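Side-chain contacts in PlaB phospholipase (Legionella pneumophila, PDB 6ZTI), which probably hydrolyses phospholipids as an alpha/beta-hydrolase linked to virulence, its activity controlled by NAD(H)-mediated tetramerization: residues 248-253 with 444-449; 295-300 with 304-309. One frame throughout, in Å; residues are numbered along the deposited sequence.

Two small contacts illustrate how the chemistry of a contact can differ with its place in the fold. Contact 1 is a surface contact that brings strand 245-252 to a loop nearly two hundred residues later in the chain; it joins one methionine methyl to an isoleucine branch and brings an arginine obliquely beside a histidine, with no hydrogen bond between the segments. Contact 2 is local and partly buried: an apolar touch joins the turn after helix 286-296 to helix 300-320, while its backbone bond lies inside the latter helix. They share no element, and their centres lie about 25 Å apart, contact 2 nested within the chain loop that contact 1 closes.

Contact 1: 248-253 with 444-449; sequences AKMTRT and HKILHP
The guanidinium of Arg252 and the imidazole of His448 meet obliquely, their planes 59° apart, so neither group lies flat on the other. Arg252 NH1 comes to 3.9 Å from His448 CD2, with His448 NE2 slightly farther away at 4.1 Å from the same nitrogen. No hydrogen bond joins the pair; the nearby arginine would probably make protonation of the ring less favourable, an effect that Glu451 may partly offset. The arginine reaches the ring with CG anti to its backbone N (chi1 -161°) and a chain extended as far as NE. Its strongest polar partner is Glu451, which forms a salt bridge with NH2 and probably helps to orient the guanidinium, while Ser231 OG accepts a weak hydrogen bond from NH1.

Two residues back along the strand, the contact turns apolar. The Met250 chain runs out straight and bends only at chi3 (-83°), setting its CE methyl 3.6 Å from Ile446 CG2; the two side chains cross at about a right angle. The side chain of Ile446 lies about 7 Å from that of Leu362, an NAD+-binding residue, so this loop flanks the nucleotide-binding part of the sheet.

Strand 245-252 pairs antiparallel with strand 231-238 in the large mixed sheet, and the loop of 444-449 links strands 429-439 and 452-463 of that sheet. Ile446 also packs on Leu233 and Phe415, joining strands 231-238 and 412-419, while Leu447 touches Leu413 and, on helix 397-404, Tyr397.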
loop_
_atom_site.group_PDB
_atom_site.type_symbol
_atom_site.label_atom_id
_atom_site.label_comp_id
_atom_site.label_asym_id
_atom_site.label_seq_id
_atom_site.Cartn_x
_atom_site.Cartn_y
_atom_site.Cartn_z
ATOM N N ALA B 248 7.829 -25.645 -26.955
ATOM C CA ALA B 248 9.030 -25.247 -26.246
ATOM C C ALA B 248 10.093 -24.775 -27.227
ATOM O O ALA B 248 10.269 -25.349 -28.309
ATOM C CB ALA B 248 9.572 -26.401 -25.403
ATOM N N LYS B 249 10.789 -23.715 -26.844
ATOM C CA LYS B 249 11.918 -23.208 -27.604
ATOM C C LYS B 249 12.976 -22.783 -26.606
ATOM O O LYS B 249 12.669 -22.038 -25.676
ATOM C CB LYS B 249 11.533 -22.021 -28.488
ATOM C CG LYS B 249 12.745 -21.215 -28.982
ATOM C CD LYS B 249 12.432 -20.477 -30.273
ATOM C CE LYS B 249 13.563 -19.537 -30.673
ATOM N NZ LYS B 249 13.112 -18.504 -31.654
ATOM N N MET B 250 14.208 -23.246 -26.791
ATOM C CA MET B 250 15.298 -22.889 -25.898
ATOM C C MET B 250 16.386 -22.193 -26.694
ATOM O O MET B 250 16.748 -22.635 -27.789
ATOM C CB MET B 250 15.858 -24.117 -25.184
ATOM C CG MET B 250 16.963 -23.792 -24.183
ATOM S SD MET B 250 17.546 -25.242 -23.285
ATOM C CE MET B 250 16.326 -25.356 -21.990
ATOM N N THR B 251 16.883 -21.094 -26.151
ATOM C CA THR B 251 17.995 -20.367 -26.738
ATOM C C THR B 251 19.040 -20.174 -25.653
ATOM O O THR B 251 18.718 -20.032 -24.469
ATOM C CB THR B 251 17.569 -19.016 -27.329
ATOM O OG1 THR B 251 17.011 -18.194 -26.305
ATOM C CG2 THR B 251 16.526 -19.208 -28.424
ATOM N N ARG B 252 20.297 -20.206 -26.060
ATOM C CA ARG B 252 21.403 -20.162 -25.125
ATOM C C ARG B 252 22.410 -19.107 -25.562
ATOM O O ARG B 252 22.598 -18.860 -26.757
ATOM C CB ARG B 252 22.057 -21.548 -25.032
ATOM C CG ARG B 252 22.886 -21.739 -23.831
ATOM C CD ARG B 252 23.373 -23.157 -23.712
ATOM N NE ARG B 252 24.521 -23.206 -22.822
ATOM C CZ ARG B 252 24.452 -23.276 -21.499
ATOM N NH1 ARG B 252 23.283 -23.332 -20.879
ATOM N NH2 ARG B 252 25.572 -23.304 -20.794
ATOM N N THR B 253 23.052 -18.481 -24.581
ATOM C CA THR B 253 24.125 -17.548 -24.870
ATOM C C THR B 253 25.306 -18.292 -25.482
ATOM O O THR B 253 25.439 -19.508 -25.345
ATOM C CB THR B 253 24.589 -16.845 -23.597
ATOM O OG1 THR B 253 24.950 -17.835 -22.624
ATOM C CG2 THR B 253 23.508 -15.977 -23.024
ATOM N N HIS B 444 19.610 -32.197 -23.544
ATOM C CA HIS B 444 18.661 -31.108 -23.737
ATOM C C HIS B 444 18.034 -30.644 -22.423
ATOM O O HIS B 444 16.907 -30.129 -22.423
ATOM C CB HIS B 444 17.565 -31.533 -24.719
ATOM C CG HIS B 444 18.076 -32.202 -25.961
ATOM N ND1 HIS B 444 19.417 -32.273 -26.279
ATOM C CD2 HIS B 444 17.420 -32.830 -26.966
ATOM C CE1 HIS B 444 19.564 -32.918 -27.423
ATOM N NE2 HIS B 444 18.368 -33.266 -27.862
ATOM N N LYS B 445 18.731 -30.813 -21.300
ATOM C CA LYS B 445 18.145 -30.526 -19.998
ATOM C C LYS B 445 18.118 -29.024 -19.730
ATOM O O LYS B 445 18.924 -28.258 -20.264
ATOM C CB LYS B 445 18.916 -31.248 -18.899
ATOM C CG LYS B 445 20.396 -30.962 -18.862
ATOM C CD LYS B 445 21.130 -32.065 -18.102
ATOM C CE LYS B 445 21.755 -31.550 -16.824
ATOM N NZ LYS B 445 22.897 -30.619 -17.089
ATOM N N ILE B 446 17.172 -28.605 -18.882
ATOM C CA ILE B 446 16.989 -27.188 -18.599
ATOM C C ILE B 446 17.788 -26.692 -17.398
ATOM O O ILE B 446 17.910 -25.468 -17.216
ATOM C CB ILE B 446 15.495 -26.892 -18.383
ATOM C CG1 ILE B 446 14.995 -27.519 -17.080
ATOM C CG2 ILE B 446 14.683 -27.428 -19.555
ATOM C CD1 ILE B 446 13.542 -27.238 -16.805
ATOM N N LEU B 447 18.318 -27.591 -16.568
ATOM C CA LEU B 447 19.118 -27.233 -15.405
ATOM C C LEU B 447 20.562 -27.647 -15.618
ATOM O O LEU B 447 20.838 -28.753 -16.094
ATOM C CB LEU B 447 18.636 -27.917 -14.127
ATOM C CG LEU B 447 17.260 -27.601 -13.594
ATOM C CD1 LEU B 447 17.075 -28.398 -12.325
ATOM C CD2 LEU B 447 17.099 -26.120 -13.349
ATOM N N HIS B 448 21.475 -26.762 -15.231
ATOM C CA HIS B 448 22.895 -27.032 -15.233
ATOM C C HIS B 448 23.474 -26.501 -13.933
ATOM O O HIS B 448 23.016 -25.464 -13.427
ATOM C CB HIS B 448 23.606 -26.368 -16.409
ATOM C CG HIS B 448 23.058 -26.763 -17.737
ATOM N ND1 HIS B 448 23.500 -27.875 -18.419
ATOM C CD2 HIS B 448 22.097 -26.203 -18.507
ATOM C CE1 HIS B 448 22.837 -27.984 -19.556
ATOM N NE2 HIS B 448 21.983 -26.977 -19.636
ATOM N N PRO B 449 24.467 -27.176 -13.372
ATOM C CA PRO B 449 25.109 -26.645 -12.173
ATOM C C PRO B 449 25.783 -25.321 -12.472
ATOM O O PRO B 449 26.314 -25.112 -13.560
ATOM C CB PRO B 449 26.116 -27.732 -11.796
ATOM C CG PRO B 449 26.393 -28.463 -13.103
ATOM C CD PRO B 449 25.096 -28.428 -13.838
#

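Contact 2: 295-300 with 304-309; sequences LQVKSR and NKLVKE
Apolar packing between Val297 and Leu306 supplies the buried half of this contact. One methyl from each side does the touching, Val297 CG2 lying 3.7 Å from Leu306 CD2, and both side chains start from their backbones toward the opposite segment. In Leu306, CG stands anti to the backbone N (chi1 -169°), which carries the branched end out from the helix to the valine.

Backbone hydrogen bonding supplies the second interaction. Asn304 N donates to Arg300 O across 2.9 Å, nearly straight at 164°, in the i to i+4 pattern of an alpha-helix; it belongs to the first turn of helix 300-320. Ser299 occupies the N-cap position just before that turn, and its OG is hydrogen-bonded to Ser302 OG.

Van der Waals contact between exposed side chains is the third kind. Asn304 ND2 rests beside the aliphatic part of Arg300, 3.8 Å from both CG and CD, where the arginine chain bends at chi2 (85°). The amide also lies beside Arg300 O, 3.4 Å from Asn304 CG.

The whole is a helix-turn-helix connection in the alpha/beta-hydrolase domain, away from the nucleotide sites. Leu306 packs back on Trp290 and Cys294 of helix 286-296, and Glu309 makes a salt bridge with Arg293 there. Val297 and Leu306 both touch Phe193 on strand 191-197, so turn and helix pack against the central parallel sheet.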
loop_
_atom_site.group_PDB
_atom_site.type_symbol
_atom_site.label_atom_id
_atom_site.label_comp_id
_atom_site.label_asym_id
_atom_site.label_seq_id
_atom_site.Cartn_x
_atom_site.Cartn_y
_atom_site.Cartn_z
ATOM N N LEU B 295 43.816 -11.137 -19.374
ATOM C CA LEU B 295 44.320 -9.973 -20.094
ATOM C C LEU B 295 45.278 -10.350 -21.214
ATOM O O LEU B 295 45.474 -9.558 -22.143
ATOM C CB LEU B 295 45.031 -9.020 -19.133
ATOM C CG LEU B 295 44.141 -8.246 -18.160
ATOM C CD1 LEU B 295 44.997 -7.466 -17.177
ATOM C CD2 LEU B 295 43.209 -7.306 -18.916
ATOM N N GLN B 296 45.897 -11.523 -21.139
ATOM C CA GLN B 296 46.842 -11.950 -22.156
ATOM C C GLN B 296 46.167 -12.651 -23.333
ATOM O O GLN B 296 46.817 -12.867 -24.364
ATOM C CB GLN B 296 47.908 -12.847 -21.508
ATOM C CG GLN B 296 48.872 -12.052 -20.607
ATOM C CD GLN B 296 49.733 -12.911 -19.690
ATOM O OE1 GLN B 296 49.404 -14.059 -19.381
ATOM N NE2 GLN B 296 50.841 -12.342 -19.237
ATOM N N VAL B 297 44.876 -12.975 -23.227
ATOM C CA VAL B 297 44.176 -13.560 -24.359
ATOM C C VAL B 297 44.176 -12.588 -25.530
ATOM O O VAL B 297 43.847 -11.404 -25.387
ATOM C CB VAL B 297 42.751 -13.955 -23.958
ATOM C CG1 VAL B 297 41.940 -14.293 -25.195
ATOM C CG2 VAL B 297 42.797 -15.133 -23.015
ATOM N N LYS B 298 44.533 -13.096 -26.710
ATOM C CA LYS B 298 44.585 -12.275 -27.913
ATOM C C LYS B 298 43.942 -12.952 -29.118
ATOM O O LYS B 298 44.051 -12.431 -30.232
ATOM C CB LYS B 298 46.034 -11.901 -28.243
ATOM C CG LYS B 298 46.661 -10.926 -27.251
ATOM C CD LYS B 298 48.017 -10.434 -27.725
ATOM C CE LYS B 298 48.596 -9.402 -26.775
ATOM N NZ LYS B 298 49.843 -8.781 -27.314
ATOM N N SER B 299 43.275 -14.088 -28.933
ATOM C CA SER B 299 42.770 -14.846 -30.070
ATOM C C SER B 299 41.690 -15.799 -29.597
ATOM O O SER B 299 41.561 -16.081 -28.404
ATOM C CB SER B 299 43.887 -15.652 -30.727
ATOM O OG SER B 299 44.320 -16.662 -29.814
ATOM N N ARG B 300 40.946 -16.329 -30.567
ATOM C CA ARG B 300 39.970 -17.373 -30.279
ATOM C C ARG B 300 40.641 -18.578 -29.623
ATOM O O ARG B 300 40.100 -19.164 -28.677
ATOM C CB ARG B 300 39.260 -17.761 -31.583
ATOM C CG ARG B 300 38.352 -19.000 -31.509
ATOM C CD ARG B 300 36.960 -18.672 -31.022
ATOM N NE ARG B 300 36.190 -17.907 -31.997
ATOM C CZ ARG B 300 34.911 -17.578 -31.844
ATOM N NH1 ARG B 300 34.256 -17.954 -30.758
ATOM N NH2 ARG B 300 34.285 -16.870 -32.775
ATOM N N ASN B 304 39.766 -20.034 -25.925
ATOM C CA ASN B 304 39.199 -21.354 -25.679
ATOM C C ASN B 304 40.098 -22.182 -24.774
ATOM O O ASN B 304 39.606 -23.003 -23.988
ATOM C CB ASN B 304 38.966 -22.085 -27.002
ATOM C CG ASN B 304 37.806 -21.520 -27.771
ATOM O OD1 ASN B 304 36.948 -20.843 -27.211
ATOM N ND2 ASN B 304 37.762 -21.805 -29.059
ATOM N N LYS B 305 41.413 -21.994 -24.882
ATOM C CA LYS B 305 42.326 -22.610 -23.925
ATOM C C LYS B 305 41.974 -22.186 -22.503
ATOM O O LYS B 305 41.840 -23.025 -21.606
ATOM C CB LYS B 305 43.762 -22.229 -24.278
ATOM C CG LYS B 305 44.847 -22.861 -23.415
ATOM C CD LYS B 305 46.115 -23.113 -24.241
ATOM C CE LYS B 305 47.381 -22.652 -23.527
ATOM N NZ LYS B 305 48.592 -22.814 -24.394
ATOM N N LEU B 306 41.782 -20.883 -22.289
ATOM C CA LEU B 306 41.451 -20.378 -20.960
ATOM C C LEU B 306 40.070 -20.831 -20.504
ATOM O O LEU B 306 39.865 -21.108 -19.311
ATOM C CB LEU B 306 41.538 -18.856 -20.964
ATOM C CG LEU B 306 41.489 -18.118 -19.631
ATOM C CD1 LEU B 306 42.226 -18.871 -18.554
ATOM C CD2 LEU B 306 42.112 -16.748 -19.802
ATOM N N VAL B 307 39.101 -20.894 -21.420
ATOM C CA VAL B 307 37.775 -21.390 -21.046
ATOM C C VAL B 307 37.897 -22.765 -20.407
ATOM O O VAL B 307 37.285 -23.050 -19.370
ATOM C CB VAL B 307 36.849 -21.433 -22.271
ATOM C CG1 VAL B 307 35.559 -22.143 -21.938
ATOM C CG2 VAL B 307 36.560 -20.021 -22.774
ATOM N N LYS B 308 38.692 -23.640 -21.020
ATOM C CA LYS B 308 38.836 -24.995 -20.502
ATOM C C LYS B 308 39.647 -25.017 -19.215
ATOM O O LYS B 308 39.307 -25.750 -18.282
ATOM C CB LYS B 308 39.484 -25.887 -21.555
ATOM C CG LYS B 308 39.565 -27.357 -21.169
ATOM C CD LYS B 308 40.982 -27.903 -21.341
ATOM C CE LYS B 308 41.875 -27.562 -20.149
ATOM N NZ LYS B 308 42.923 -28.602 -19.934
ATOM N N GLU B 309 40.719 -24.222 -19.136
ATOM C CA GLU B 309 41.482 -24.171 -17.893
ATOM C C GLU B 309 40.610 -23.714 -16.733
ATOM O O GLU B 309 40.689 -24.272 -15.631
ATOM C CB GLU B 309 42.695 -23.250 -18.031
ATOM C CG GLU B 309 43.847 -23.840 -18.836
ATOM C CD GLU B 309 45.098 -22.966 -18.818
ATOM O OE1 GLU B 309 45.488 -22.494 -17.728
ATOM O OE2 GLU B 309 45.694 -22.750 -19.893
#